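Local coordinates for YcgJ protein (Bacillus subtilis, PDB 1XXL) that probably transfers methyl groups from S-adenosylmethionine to a still unidentified acceptor, as a member of the methyltransferase superfamily, at residues His125-Asp130 / Val149-Leu154; Leu12-Ala17 / Leu37-Tyr42; Asn141-Pro146 / Lys195-His200. All coordinates share one frame; numbering follows the deposited sequence.

Contact 1: His125-Asp130 / Val149-Leu154; sequences HYAPED and VRESSL
The phenol ring of Tyr-126 carries Leu-154 on one of its faces, and the imidazole of His-125 meets the carboxylate of Glu-151 at its edge. On the tyrosine, methyl CD2 of Leu-154 stands 3.8 Å from the ring centroid and 19° off the normal, a CH-pi contact displaced toward the rim, while CD1 of the same leucine lies near CE2 of Tyr-126. Around the histidine the approach is different: ND1 of His-125 donates to OE1 of Glu-151 over 2.8 Å, nearly straight at 162°. The oxygen lies close to the ring plane, yet the N-H comes to OE1 from above the carboxylate plane, and ring and carboxylate are steeply turned against each other. Glu-151 reaches the ring with CG placed between its backbone N and carbonyl carbon (chi1 69°) and a further bend at chi2. Its other oxygen, OE2, accepts from Asn-141 of helix 131-144, so both carboxylate oxygens are engaged and the group's rotation is likely to be fixed. His-98 stacks on the His-125 ring.

In the fold, this is where the chain leaves strand 118-125, which runs parallel to 88-94 and antiparallel to 222-236 in the Rossmann-like sheet, and where it returns after helix 131-144 to start helix 154-163. The backbones meet through Ala-127 N, which donates to Ser-152 O at 3.1 Å, and through a CA-H...O contact from Ser-153 CA to Ala-127 O. Three waters bridge the segments. One joins His-125 O to Ser-152 O, another gives its protons to Tyr-126 O and Glu-151 OE1, and the third donates to Ala-127 O and to OE1 of Glu-129 while accepting from Leu-154 N; OE2 of Glu-129 turns to Ser-155.

Contact 2: Leu12-Ala17 / Leu37-Tyr42; sequences LMIKTA and LAFSPY
Ile-14 and Phe-39 run antiparallel alongside one another, the isoleucine laid over one face of the ring, with the CE2-CZ edge of the ring turned to helix 7-17. Methylene CG1 of Ile-14 makes the CH-pi contact, 4.0 Å from the ring centroid and only 16° off the normal. Ala-17, one turn further along the helix, meets the same ring in its plane: its CB lies 3.6 Å from CE2 of Phe-39. Face and edge of one phenyl group are thus both taken by successive turns of a single helix, with CB of Met-13 (a selenomethionine) more distant, 4.2 Å from CZ of Phe-39.

The branches of Ile-14 divide the work. With CG1 anti to the carbonyl carbon (chi1 -69°), CD1 runs on to CB of Ala-38, 3.6 Å away, while CG2 meets CE2 of Tyr-42 at 4.0 Å, the two side chains lying roughly perpendicular. Replacing Ile-14 by an alanine would probably leave that face of Phe-39 without its apolar cover and open a gap beside Ala-38 and Tyr-42.

The contact lies against the Rossmann-like sheet. Phe-39 and Met-13 both also touch Thr-92 of strand 88-94, and Met-13 further packs on Arg-94, an S-adenosylmethionine-binding residue. Helix 34-39 follows strand 24-28 and a glycine-rich turn consistent with the GxGxxA signature, the cofactor-binding strand-turn-helix of class I methyltransferases, here packed against the N-terminal helix 7-17.

Contact 3: Asn141-Pro146 / Lys195-His200; sequences NRLRDP and KQIITH. With SO4 (sulfate ion), chain E.
Away from the cofactor-binding residues, helices 131-144 and 191-202 pack through a small, largely apolar patch, next to a bound sulfate that is probably a relic of crystallisation. Leu-143 is the central residue. Its CB rests 3.7 Å from CG1 of Ile-197, the two side chains passing flank to flank with their ends pointing contrary ways, and CD1 of the leucine also leans on that CG1. The other methyl, CD2, meets OE1 of Gln-196 at 3.4 Å, where the glutamine chain, extended beyond CG, lies nearly square to the leucine. CD1 of Ile-197 reaches the aliphatic root of Arg-144, 4.0 Å from its CB.

The contact is made by the last turn of helix 131-144, which follows strand 118-125 of the Rossmann-like sheet, with Asp-145 the first residue to leave helical geometry. Helix 180-187 packs beside both partners, bringing Tyr-180 onto Ile-197 and Trp-183 into a cation-pi contact with Arg-144.

The first torsion of Arg-144 (chi1 -174°) swings CG opposite the backbone N, and a bend at chi2 carries the guanidinium away from helix 191-202. There the sulfate meets it at its edge, near the plane, through two separate nitrogens: NH2 donates to O4 of the ion at 3.0 Å and 172°, NH1 to O1 of the ion at 3.2 Å. Arg-186 contributes a further bond to the sulfate from its NE.

The three contacts trace a gradient from interior to periphery. Contact 1 is mostly buried and joins two loops by hydrogen bonds, among them a histidine-carboxylate pair, and water bridges, whereas contacts 2 and 3 are partly buried and join helices by mainly apolar side chains; contact 3 also carries an anion-binding arginine at its margin. Contacts 1 and 3 share helix 131-144: it spans the chain between the segments of contact 1 and supplies one of those of contact 3. They touch where Arg-142 NH2 meets Val-149 O, a probable hydrogen bond. Contact 2 stands apart, on the opposite side of the chain's centre, its nearest atoms about 17 Å from those of contact 3.

Contact 1: His125-Asp130 / Val149-Leu154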
loop_
_atom_site.group_PDB
_atom_site.type_symbol
_atom_site.label_atom_id
_atom_site.label_comp_id
_atom_site.label_asym_id
_atom_site.label_seq_id
_atom_site.Cartn_x
_atom_site.Cartn_y
_atom_site.Cartn_z
ATOM N N HIS A 125 3.091 -2.017 4.178
ATOM C CA HIS A 125 3.984 -2.302 5.272
ATOM C C HIS A 125 3.804 -1.177 6.311
ATOM O O HIS A 125 3.292 -0.100 5.997
ATOM C CB HIS A 125 5.441 -2.559 4.857
ATOM C CG HIS A 125 5.925 -1.713 3.738
ATOM N ND1 HIS A 125 6.523 -0.494 3.941
ATOM C CD2 HIS A 125 5.924 -1.920 2.399
ATOM C CE1 HIS A 125 6.859 0.027 2.772
ATOM N NE2 HIS A 125 6.499 -0.817 1.819
ATOM N N TYR A 126 4.115 -1.483 7.554
ATOM C CA TYR A 126 3.835 -0.573 8.643
ATOM C C TYR A 126 5.032 -0.440 9.584
ATOM O O TYR A 126 5.914 -1.280 9.610
ATOM C CB TYR A 126 2.577 -1.037 9.383
ATOM C CG TYR A 126 2.666 -2.394 10.055
ATOM C CD1 TYR A 126 2.264 -3.551 9.403
ATOM C CD2 TYR A 126 3.151 -2.509 11.339
ATOM C CE1 TYR A 126 2.318 -4.785 10.033
ATOM C CE2 TYR A 126 3.231 -3.712 11.954
ATOM C CZ TYR A 126 2.812 -4.858 11.302
ATOM O OH TYR A 126 2.922 -6.062 11.936
ATOM N N ALA A 127 5.023 0.639 10.354
ATOM C CA ALA A 127 6.015 0.926 11.380
ATOM C C ALA A 127 5.647 0.183 12.663
ATOM O O ALA A 127 4.493 0.217 13.090
ATOM C CB ALA A 127 6.038 2.418 11.657
ATOM N N PRO A 128 6.628 -0.501 13.289
ATOM C CA PRO A 128 6.388 -1.025 14.620
ATOM C C PRO A 128 6.010 0.101 15.593
ATOM O O PRO A 128 6.269 1.285 15.325
ATOM C CB PRO A 128 7.727 -1.673 14.991
ATOM C CG PRO A 128 8.360 -1.986 13.701
ATOM C CD PRO A 128 7.959 -0.864 12.793
ATOM N N GLU A 129 5.377 -0.274 16.689
ATOM C CA GLU A 129 4.944 0.686 17.705
ATOM C C GLU A 129 6.126 1.433 18.336
ATOM O O GLU A 129 6.045 2.643 18.555
ATOM C CB GLU A 129 4.122 -0.035 18.776
ATOM C CG GLU A 129 2.758 -0.518 18.274
ATOM C CD GLU A 129 1.878 0.633 17.759
ATOM O OE1 GLU A 129 1.416 0.583 16.593
ATOM O OE2 GLU A 129 1.667 1.599 18.526
ATOM N N ASP A 130 7.224 0.718 18.578
ATOM C CA ASP A 130 8.455 1.303 19.159
ATOM C C ASP A 130 9.008 2.372 18.236
ATOM O O ASP A 130 9.379 2.061 17.108
ATOM C CB ASP A 130 9.510 0.211 19.385
ATOM C CG ASP A 130 10.858 0.763 19.954
ATOM O OD1 ASP A 130 11.748 -0.072 20.150
ATOM O OD2 ASP A 130 11.016 1.994 20.203
ATOM N N VAL A 149 7.010 8.812 1.905
ATOM C CA VAL A 149 6.616 9.876 2.836
ATOM C C VAL A 149 6.663 9.299 4.238
ATOM O O VAL A 149 7.499 9.689 5.041
ATOM C CB VAL A 149 5.213 10.446 2.506
ATOM C CG1 VAL A 149 4.774 11.438 3.562
ATOM C CG2 VAL A 149 5.235 11.127 1.110
ATOM N N ARG A 150 5.776 8.361 4.546
ATOM C CA ARG A 150 5.809 7.719 5.859
ATOM C C ARG A 150 4.948 6.477 5.837
ATOM O O ARG A 150 3.872 6.499 5.262
ATOM C CB ARG A 150 5.299 8.678 6.963
ATOM C CG ARG A 150 5.063 7.958 8.301
ATOM C CD ARG A 150 4.680 8.856 9.450
ATOM N NE ARG A 150 4.296 8.033 10.597
ATOM C CZ ARG A 150 5.142 7.394 11.398
ATOM N NH1 ARG A 150 6.464 7.491 11.208
ATOM N NH2 ARG A 150 4.665 6.646 12.399
ATOM N N GLU A 151 5.445 5.396 6.447
ATOM C CA GLU A 151 4.620 4.250 6.758
ATOM C C GLU A 151 4.178 4.370 8.213
ATOM O O GLU A 151 5.008 4.422 9.155
ATOM C CB GLU A 151 5.306 2.907 6.411
ATOM C CG GLU A 151 6.497 2.470 7.233
ATOM C CD GLU A 151 7.500 1.639 6.407
ATOM O OE1 GLU A 151 7.410 0.389 6.422
ATOM O OE2 GLU A 151 8.365 2.250 5.724
ATOM N N SER A 152 2.860 4.467 8.364
ATOM C CA SER A 152 2.227 4.688 9.643
ATOM C C SER A 152 2.295 3.416 10.487
ATOM O O SER A 152 2.452 2.292 9.961
ATOM C CB SER A 152 0.753 5.102 9.460
ATOM O OG SER A 152 0.598 6.312 8.742
ATOM N N SER A 153 2.176 3.592 11.805
ATOM C CA SER A 153 2.042 2.461 12.718
ATOM C C SER A 153 0.598 1.943 12.725
ATOM O O SER A 153 -0.305 2.628 12.242
ATOM C CB SER A 153 2.485 2.885 14.132
ATOM O OG SER A 153 1.547 3.767 14.709
ATOM N N LEU A 154 0.377 0.749 13.281
ATOM C CA LEU A 154 -0.977 0.193 13.409
ATOM C C LEU A 154 -1.889 0.987 14.353
ATOM O O LEU A 154 -3.085 1.136 14.103
ATOM C CB LEU A 154 -0.937 -1.287 13.823
ATOM C CG LEU A 154 -0.188 -2.198 12.827
ATOM C CD1 LEU A 154 -0.252 -3.646 13.287
ATOM C CD2 LEU A 154 -0.682 -2.064 11.431
HETATM O O HOH W 1 1.548 1.686 7.305
HETATM O O HOH W 2 7.634 -2.315 7.856
HETATM O O HOH W 3 2.444 -0.860 14.603
#

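Contact 2: Leu12-Ala17 / Leu37-Tyr42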
loop_
_atom_site.group_PDB
_atom_site.type_symbol
_atom_site.label_atom_id
_atom_site.label_comp_id
_atom_site.label_asym_id
_atom_site.label_seq_id
_atom_site.Cartn_x
_atom_site.Cartn_y
_atom_site.Cartn_z
ATOM N N LEU A 12 -5.357 -12.117 -1.150
ATOM C CA LEU A 12 -6.010 -11.827 0.150
ATOM C C LEU A 12 -7.110 -10.771 0.073
ATOM O O LEU A 12 -8.171 -10.897 0.713
ATOM C CB LEU A 12 -5.000 -11.344 1.202
ATOM C CG LEU A 12 -4.766 -12.155 2.480
ATOM C CD1 LEU A 12 -4.265 -11.218 3.575
ATOM C CD2 LEU A 12 -5.985 -12.936 2.975
HETATM N N MSE A 13 -6.823 -9.711 -0.667
HETATM C CA MSE A 13 -7.804 -8.652 -0.898
HETATM C C MSE A 13 -9.025 -9.167 -1.640
HETATM O O MSE A 13 -10.146 -8.877 -1.268
HETATM C CB MSE A 13 -7.189 -7.520 -1.715
HETATM C CG MSE A 13 -6.210 -6.686 -0.954
HETATM SE SE MSE A 13 -5.492 -5.290 -2.139
HETATM C CE MSE A 13 -5.637 -3.792 -0.943
ATOM N N ILE A 14 -8.799 -9.927 -2.707
ATOM C CA ILE A 14 -9.912 -10.455 -3.468
ATOM C C ILE A 14 -10.743 -11.366 -2.573
ATOM O O ILE A 14 -11.961 -11.216 -2.499
ATOM C CB ILE A 14 -9.453 -11.163 -4.780
ATOM C CG1 ILE A 14 -8.907 -10.130 -5.762
ATOM C CG2 ILE A 14 -10.631 -11.943 -5.423
ATOM C CD1 ILE A 14 -8.094 -10.744 -6.906
ATOM N N LYS A 15 -10.094 -12.290 -1.871
ATOM C CA LYS A 15 -10.784 -13.167 -0.914
ATOM C C LYS A 15 -11.629 -12.395 0.135
ATOM O O LYS A 15 -12.792 -12.717 0.408
ATOM C CB LYS A 15 -9.752 -14.056 -0.208
ATOM C CG LYS A 15 -10.374 -15.133 0.670
ATOM C CD LYS A 15 -9.352 -15.768 1.601
ATOM C CE LYS A 15 -10.050 -16.655 2.647
ATOM N NZ LYS A 15 -9.094 -17.106 3.692
ATOM N N THR A 16 -11.038 -11.357 0.714
ATOM C CA THR A 16 -11.669 -10.610 1.788
ATOM C C THR A 16 -12.808 -9.693 1.300
ATOM O O THR A 16 -13.774 -9.425 2.039
ATOM C CB THR A 16 -10.596 -9.778 2.531
ATOM O OG1 THR A 16 -9.542 -10.652 2.977
ATOM C CG2 THR A 16 -11.195 -9.014 3.745
ATOM N N ALA A 17 -12.711 -9.246 0.050
ATOM C CA ALA A 17 -13.648 -8.262 -0.508
ATOM C C ALA A 17 -15.078 -8.772 -0.659
ATOM O O ALA A 17 -15.996 -7.958 -0.749
ATOM C CB ALA A 17 -13.148 -7.786 -1.854
ATOM N N LEU A 37 -7.339 -4.947 -12.588
ATOM C CA LEU A 37 -7.564 -6.099 -13.478
ATOM C C LEU A 37 -7.918 -7.379 -12.739
ATOM O O LEU A 37 -8.769 -8.151 -13.188
ATOM C CB LEU A 37 -6.348 -6.354 -14.345
ATOM C CG LEU A 37 -5.998 -5.236 -15.328
ATOM C CD1 LEU A 37 -4.820 -5.717 -16.158
ATOM C CD2 LEU A 37 -7.145 -4.908 -16.219
ATOM N N ALA A 38 -7.285 -7.605 -11.595
ATOM C CA ALA A 38 -7.581 -8.812 -10.817
ATOM C C ALA A 38 -9.014 -8.821 -10.270
ATOM O O ALA A 38 -9.628 -9.874 -10.175
ATOM C CB ALA A 38 -6.564 -8.992 -9.712
ATOM N N PHE A 39 -9.558 -7.649 -9.947
ATOM C CA PHE A 39 -10.926 -7.568 -9.442
ATOM C C PHE A 39 -11.966 -7.694 -10.533
ATOM O O PHE A 39 -13.100 -8.093 -10.259
ATOM C CB PHE A 39 -11.156 -6.247 -8.666
ATOM C CG PHE A 39 -10.825 -6.338 -7.198
ATOM C CD1 PHE A 39 -9.515 -6.183 -6.756
ATOM C CD2 PHE A 39 -11.822 -6.597 -6.259
ATOM C CE1 PHE A 39 -9.197 -6.289 -5.385
ATOM C CE2 PHE A 39 -11.515 -6.681 -4.891
ATOM C CZ PHE A 39 -10.205 -6.533 -4.465
ATOM N N SER A 40 -11.575 -7.347 -11.760
ATOM C CA SER A 40 -12.515 -7.141 -12.873
ATOM C C SER A 40 -13.443 -8.324 -13.242
ATOM O O SER A 40 -14.587 -8.088 -13.578
ATOM C CB SER A 40 -11.772 -6.647 -14.127
ATOM O OG SER A 40 -10.988 -7.668 -14.706
ATOM N N PRO A 41 -12.967 -9.587 -13.161
ATOM C CA PRO A 41 -13.898 -10.685 -13.446
ATOM C C PRO A 41 -15.083 -10.790 -12.478
ATOM O O PRO A 41 -16.114 -11.346 -12.849
ATOM C CB PRO A 41 -13.007 -11.942 -13.344
ATOM C CG PRO A 41 -11.592 -11.435 -13.449
ATOM C CD PRO A 41 -11.617 -10.093 -12.826
ATOM N N TYR A 42 -14.943 -10.227 -11.268
ATOM C CA TYR A 42 -15.863 -10.429 -10.141
ATOM C C TYR A 42 -16.830 -9.294 -9.852
ATOM O O TYR A 42 -17.745 -9.462 -9.071
ATOM C CB TYR A 42 -15.052 -10.643 -8.860
ATOM C CG TYR A 42 -14.008 -11.697 -8.998
ATOM C CD1 TYR A 42 -14.365 -13.040 -9.030
ATOM C CD2 TYR A 42 -12.673 -11.367 -9.126
ATOM C CE1 TYR A 42 -13.408 -14.030 -9.189
ATOM C CE2 TYR A 42 -11.715 -12.343 -9.270
ATOM C CZ TYR A 42 -12.089 -13.675 -9.311
ATOM O OH TYR A 42 -11.141 -14.663 -9.462
#

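Contact 3: Asn141-Pro146 / Lys195-His200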
loop_
_atom_site.group_PDB
_atom_site.type_symbol
_atom_site.label_atom_id
_atom_site.label_comp_id
_atom_site.label_asym_id
_atom_site.label_seq_id
_atom_site.Cartn_x
_atom_site.Cartn_y
_atom_site.Cartn_z
ATOM N N ASN A 141 13.486 2.889 4.098
ATOM C CA ASN A 141 12.678 2.994 2.893
ATOM C C ASN A 141 12.827 4.369 2.174
ATOM O O ASN A 141 12.819 4.430 0.932
ATOM C CB ASN A 141 11.222 2.648 3.210
ATOM C CG ASN A 141 10.991 1.131 3.346
ATOM O OD1 ASN A 141 11.536 0.322 2.588
ATOM N ND2 ASN A 141 10.179 0.758 4.290
ATOM N N ARG A 142 12.990 5.451 2.936
ATOM C CA ARG A 142 13.223 6.769 2.334
ATOM C C ARG A 142 14.600 6.867 1.632
ATOM O O ARG A 142 14.743 7.550 0.624
ATOM C CB ARG A 142 13.080 7.892 3.380
ATOM C CG ARG A 142 12.624 9.257 2.793
ATOM C CD ARG A 142 11.986 10.186 3.927
ATOM N NE ARG A 142 10.802 9.651 4.670
ATOM C CZ ARG A 142 10.743 9.401 5.995
ATOM N NH1 ARG A 142 11.798 9.577 6.780
ATOM N NH2 ARG A 142 9.613 8.946 6.555
ATOM N N LEU A 143 15.607 6.200 2.173
ATOM C CA LEU A 143 16.942 6.200 1.564
ATOM C C LEU A 143 16.860 5.595 0.163
ATOM O O LEU A 143 17.496 6.074 -0.785
ATOM C CB LEU A 143 17.928 5.396 2.417
ATOM C CG LEU A 143 18.492 6.079 3.664
ATOM C CD1 LEU A 143 19.302 5.108 4.475
ATOM C CD2 LEU A 143 19.378 7.250 3.271
ATOM N N ARG A 144 16.039 4.562 0.041
ATOM C CA ARG A 144 15.931 3.825 -1.200
ATOM C C ARG A 144 14.964 4.503 -2.154
ATOM O O ARG A 144 15.171 4.465 -3.358
ATOM C CB ARG A 144 15.534 2.373 -0.899
ATOM C CG ARG A 144 15.530 1.432 -2.099
ATOM C CD ARG A 144 14.128 1.075 -2.379
ATOM N NE ARG A 144 14.010 0.138 -3.470
ATOM C CZ ARG A 144 12.855 -0.378 -3.855
ATOM N NH1 ARG A 144 11.734 -0.041 -3.225
ATOM N NH2 ARG A 144 12.831 -1.229 -4.866
ATOM N N ASP A 145 13.925 5.149 -1.620
ATOM C CA ASP A 145 12.854 5.722 -2.444
ATOM C C ASP A 145 12.500 7.122 -1.931
ATOM O O ASP A 145 11.732 7.251 -0.985
ATOM C CB ASP A 145 11.634 4.786 -2.403
ATOM C CG ASP A 145 10.442 5.301 -3.229
ATOM O OD1 ASP A 145 10.559 6.339 -3.925
ATOM O OD2 ASP A 145 9.367 4.668 -3.162
ATOM N N PRO A 146 13.062 8.188 -2.552
ATOM C CA PRO A 146 12.725 9.547 -2.106
ATOM C C PRO A 146 11.243 9.928 -2.292
ATOM O O PRO A 146 10.822 10.975 -1.856
ATOM C CB PRO A 146 13.656 10.434 -2.954
ATOM C CG PRO A 146 14.756 9.505 -3.395
ATOM C CD PRO A 146 14.037 8.224 -3.657
ATOM N N LYS A 195 25.452 3.157 -0.181
ATOM C CA LYS A 195 26.403 3.044 0.919
ATOM C C LYS A 195 25.726 3.449 2.235
ATOM O O LYS A 195 25.995 2.844 3.271
ATOM C CB LYS A 195 27.684 3.882 0.713
ATOM C CG LYS A 195 28.680 3.385 -0.380
ATOM C CD LYS A 195 29.493 2.096 -0.024
ATOM C CE LYS A 195 30.829 2.008 -0.837
ATOM N NZ LYS A 195 31.694 0.808 -0.488
ATOM N N GLN A 196 24.864 4.473 2.188
ATOM C CA GLN A 196 24.096 4.893 3.386
ATOM C C GLN A 196 23.143 3.781 3.872
ATOM O O GLN A 196 23.005 3.547 5.068
ATOM C CB GLN A 196 23.288 6.169 3.122
ATOM C CG GLN A 196 24.125 7.409 2.821
ATOM C CD GLN A 196 23.247 8.633 2.455
ATOM O OE1 GLN A 196 22.335 9.012 3.214
ATOM N NE2 GLN A 196 23.527 9.248 1.297
ATOM N N ILE A 197 22.481 3.118 2.932
ATOM C CA ILE A 197 21.617 1.958 3.258
ATOM C C ILE A 197 22.430 0.853 3.933
ATOM O O ILE A 197 22.013 0.306 4.946
ATOM C CB ILE A 197 20.913 1.400 2.003
ATOM C CG1 ILE A 197 19.819 2.371 1.567
ATOM C CG2 ILE A 197 20.292 0.048 2.305
ATOM C CD1 ILE A 197 19.330 2.198 0.223
ATOM N N ILE A 198 23.606 0.543 3.383
ATOM C CA ILE A 198 24.436 -0.529 3.909
ATOM C C ILE A 198 24.861 -0.205 5.339
ATOM O O ILE A 198 24.758 -1.052 6.220
ATOM C CB ILE A 198 25.652 -0.821 2.991
ATOM C CG1 ILE A 198 25.173 -1.391 1.636
ATOM C CG2 ILE A 198 26.606 -1.772 3.668
ATOM C CD1 ILE A 198 26.249 -1.412 0.512
ATOM N N THR A 199 25.300 1.032 5.575
ATOM C CA THR A 199 25.658 1.495 6.934
ATOM C C THR A 199 24.468 1.382 7.908
ATOM O O THR A 199 24.626 0.940 9.036
ATOM C CB THR A 199 26.158 2.971 6.917
ATOM O OG1 THR A 199 27.321 3.069 6.099
ATOM C CG2 THR A 199 26.511 3.475 8.299
ATOM N N HIS A 200 23.288 1.793 7.452
ATOM C CA HIS A 200 22.059 1.737 8.253
ATOM C C HIS A 200 21.761 0.312 8.706
ATOM O O HIS A 200 21.491 0.068 9.878
ATOM C CB HIS A 200 20.899 2.288 7.410
ATOM C CG HIS A 200 19.639 2.535 8.172
ATOM N ND1 HIS A 200 19.581 3.359 9.277
ATOM C CD2 HIS A 200 18.377 2.090 7.962
ATOM C CE1 HIS A 200 18.337 3.399 9.724
ATOM N NE2 HIS A 200 17.583 2.641 8.940
HETATM S S SO4 E . 9.483 -2.986 -4.595
HETATM O O1 SO4 E . 9.166 -1.744 -3.895
HETATM O O2 SO4 E . 8.236 -3.598 -5.072
HETATM O O3 SO4 E . 10.128 -3.943 -3.685
HETATM O O4 SO4 E . 10.350 -2.644 -5.725
#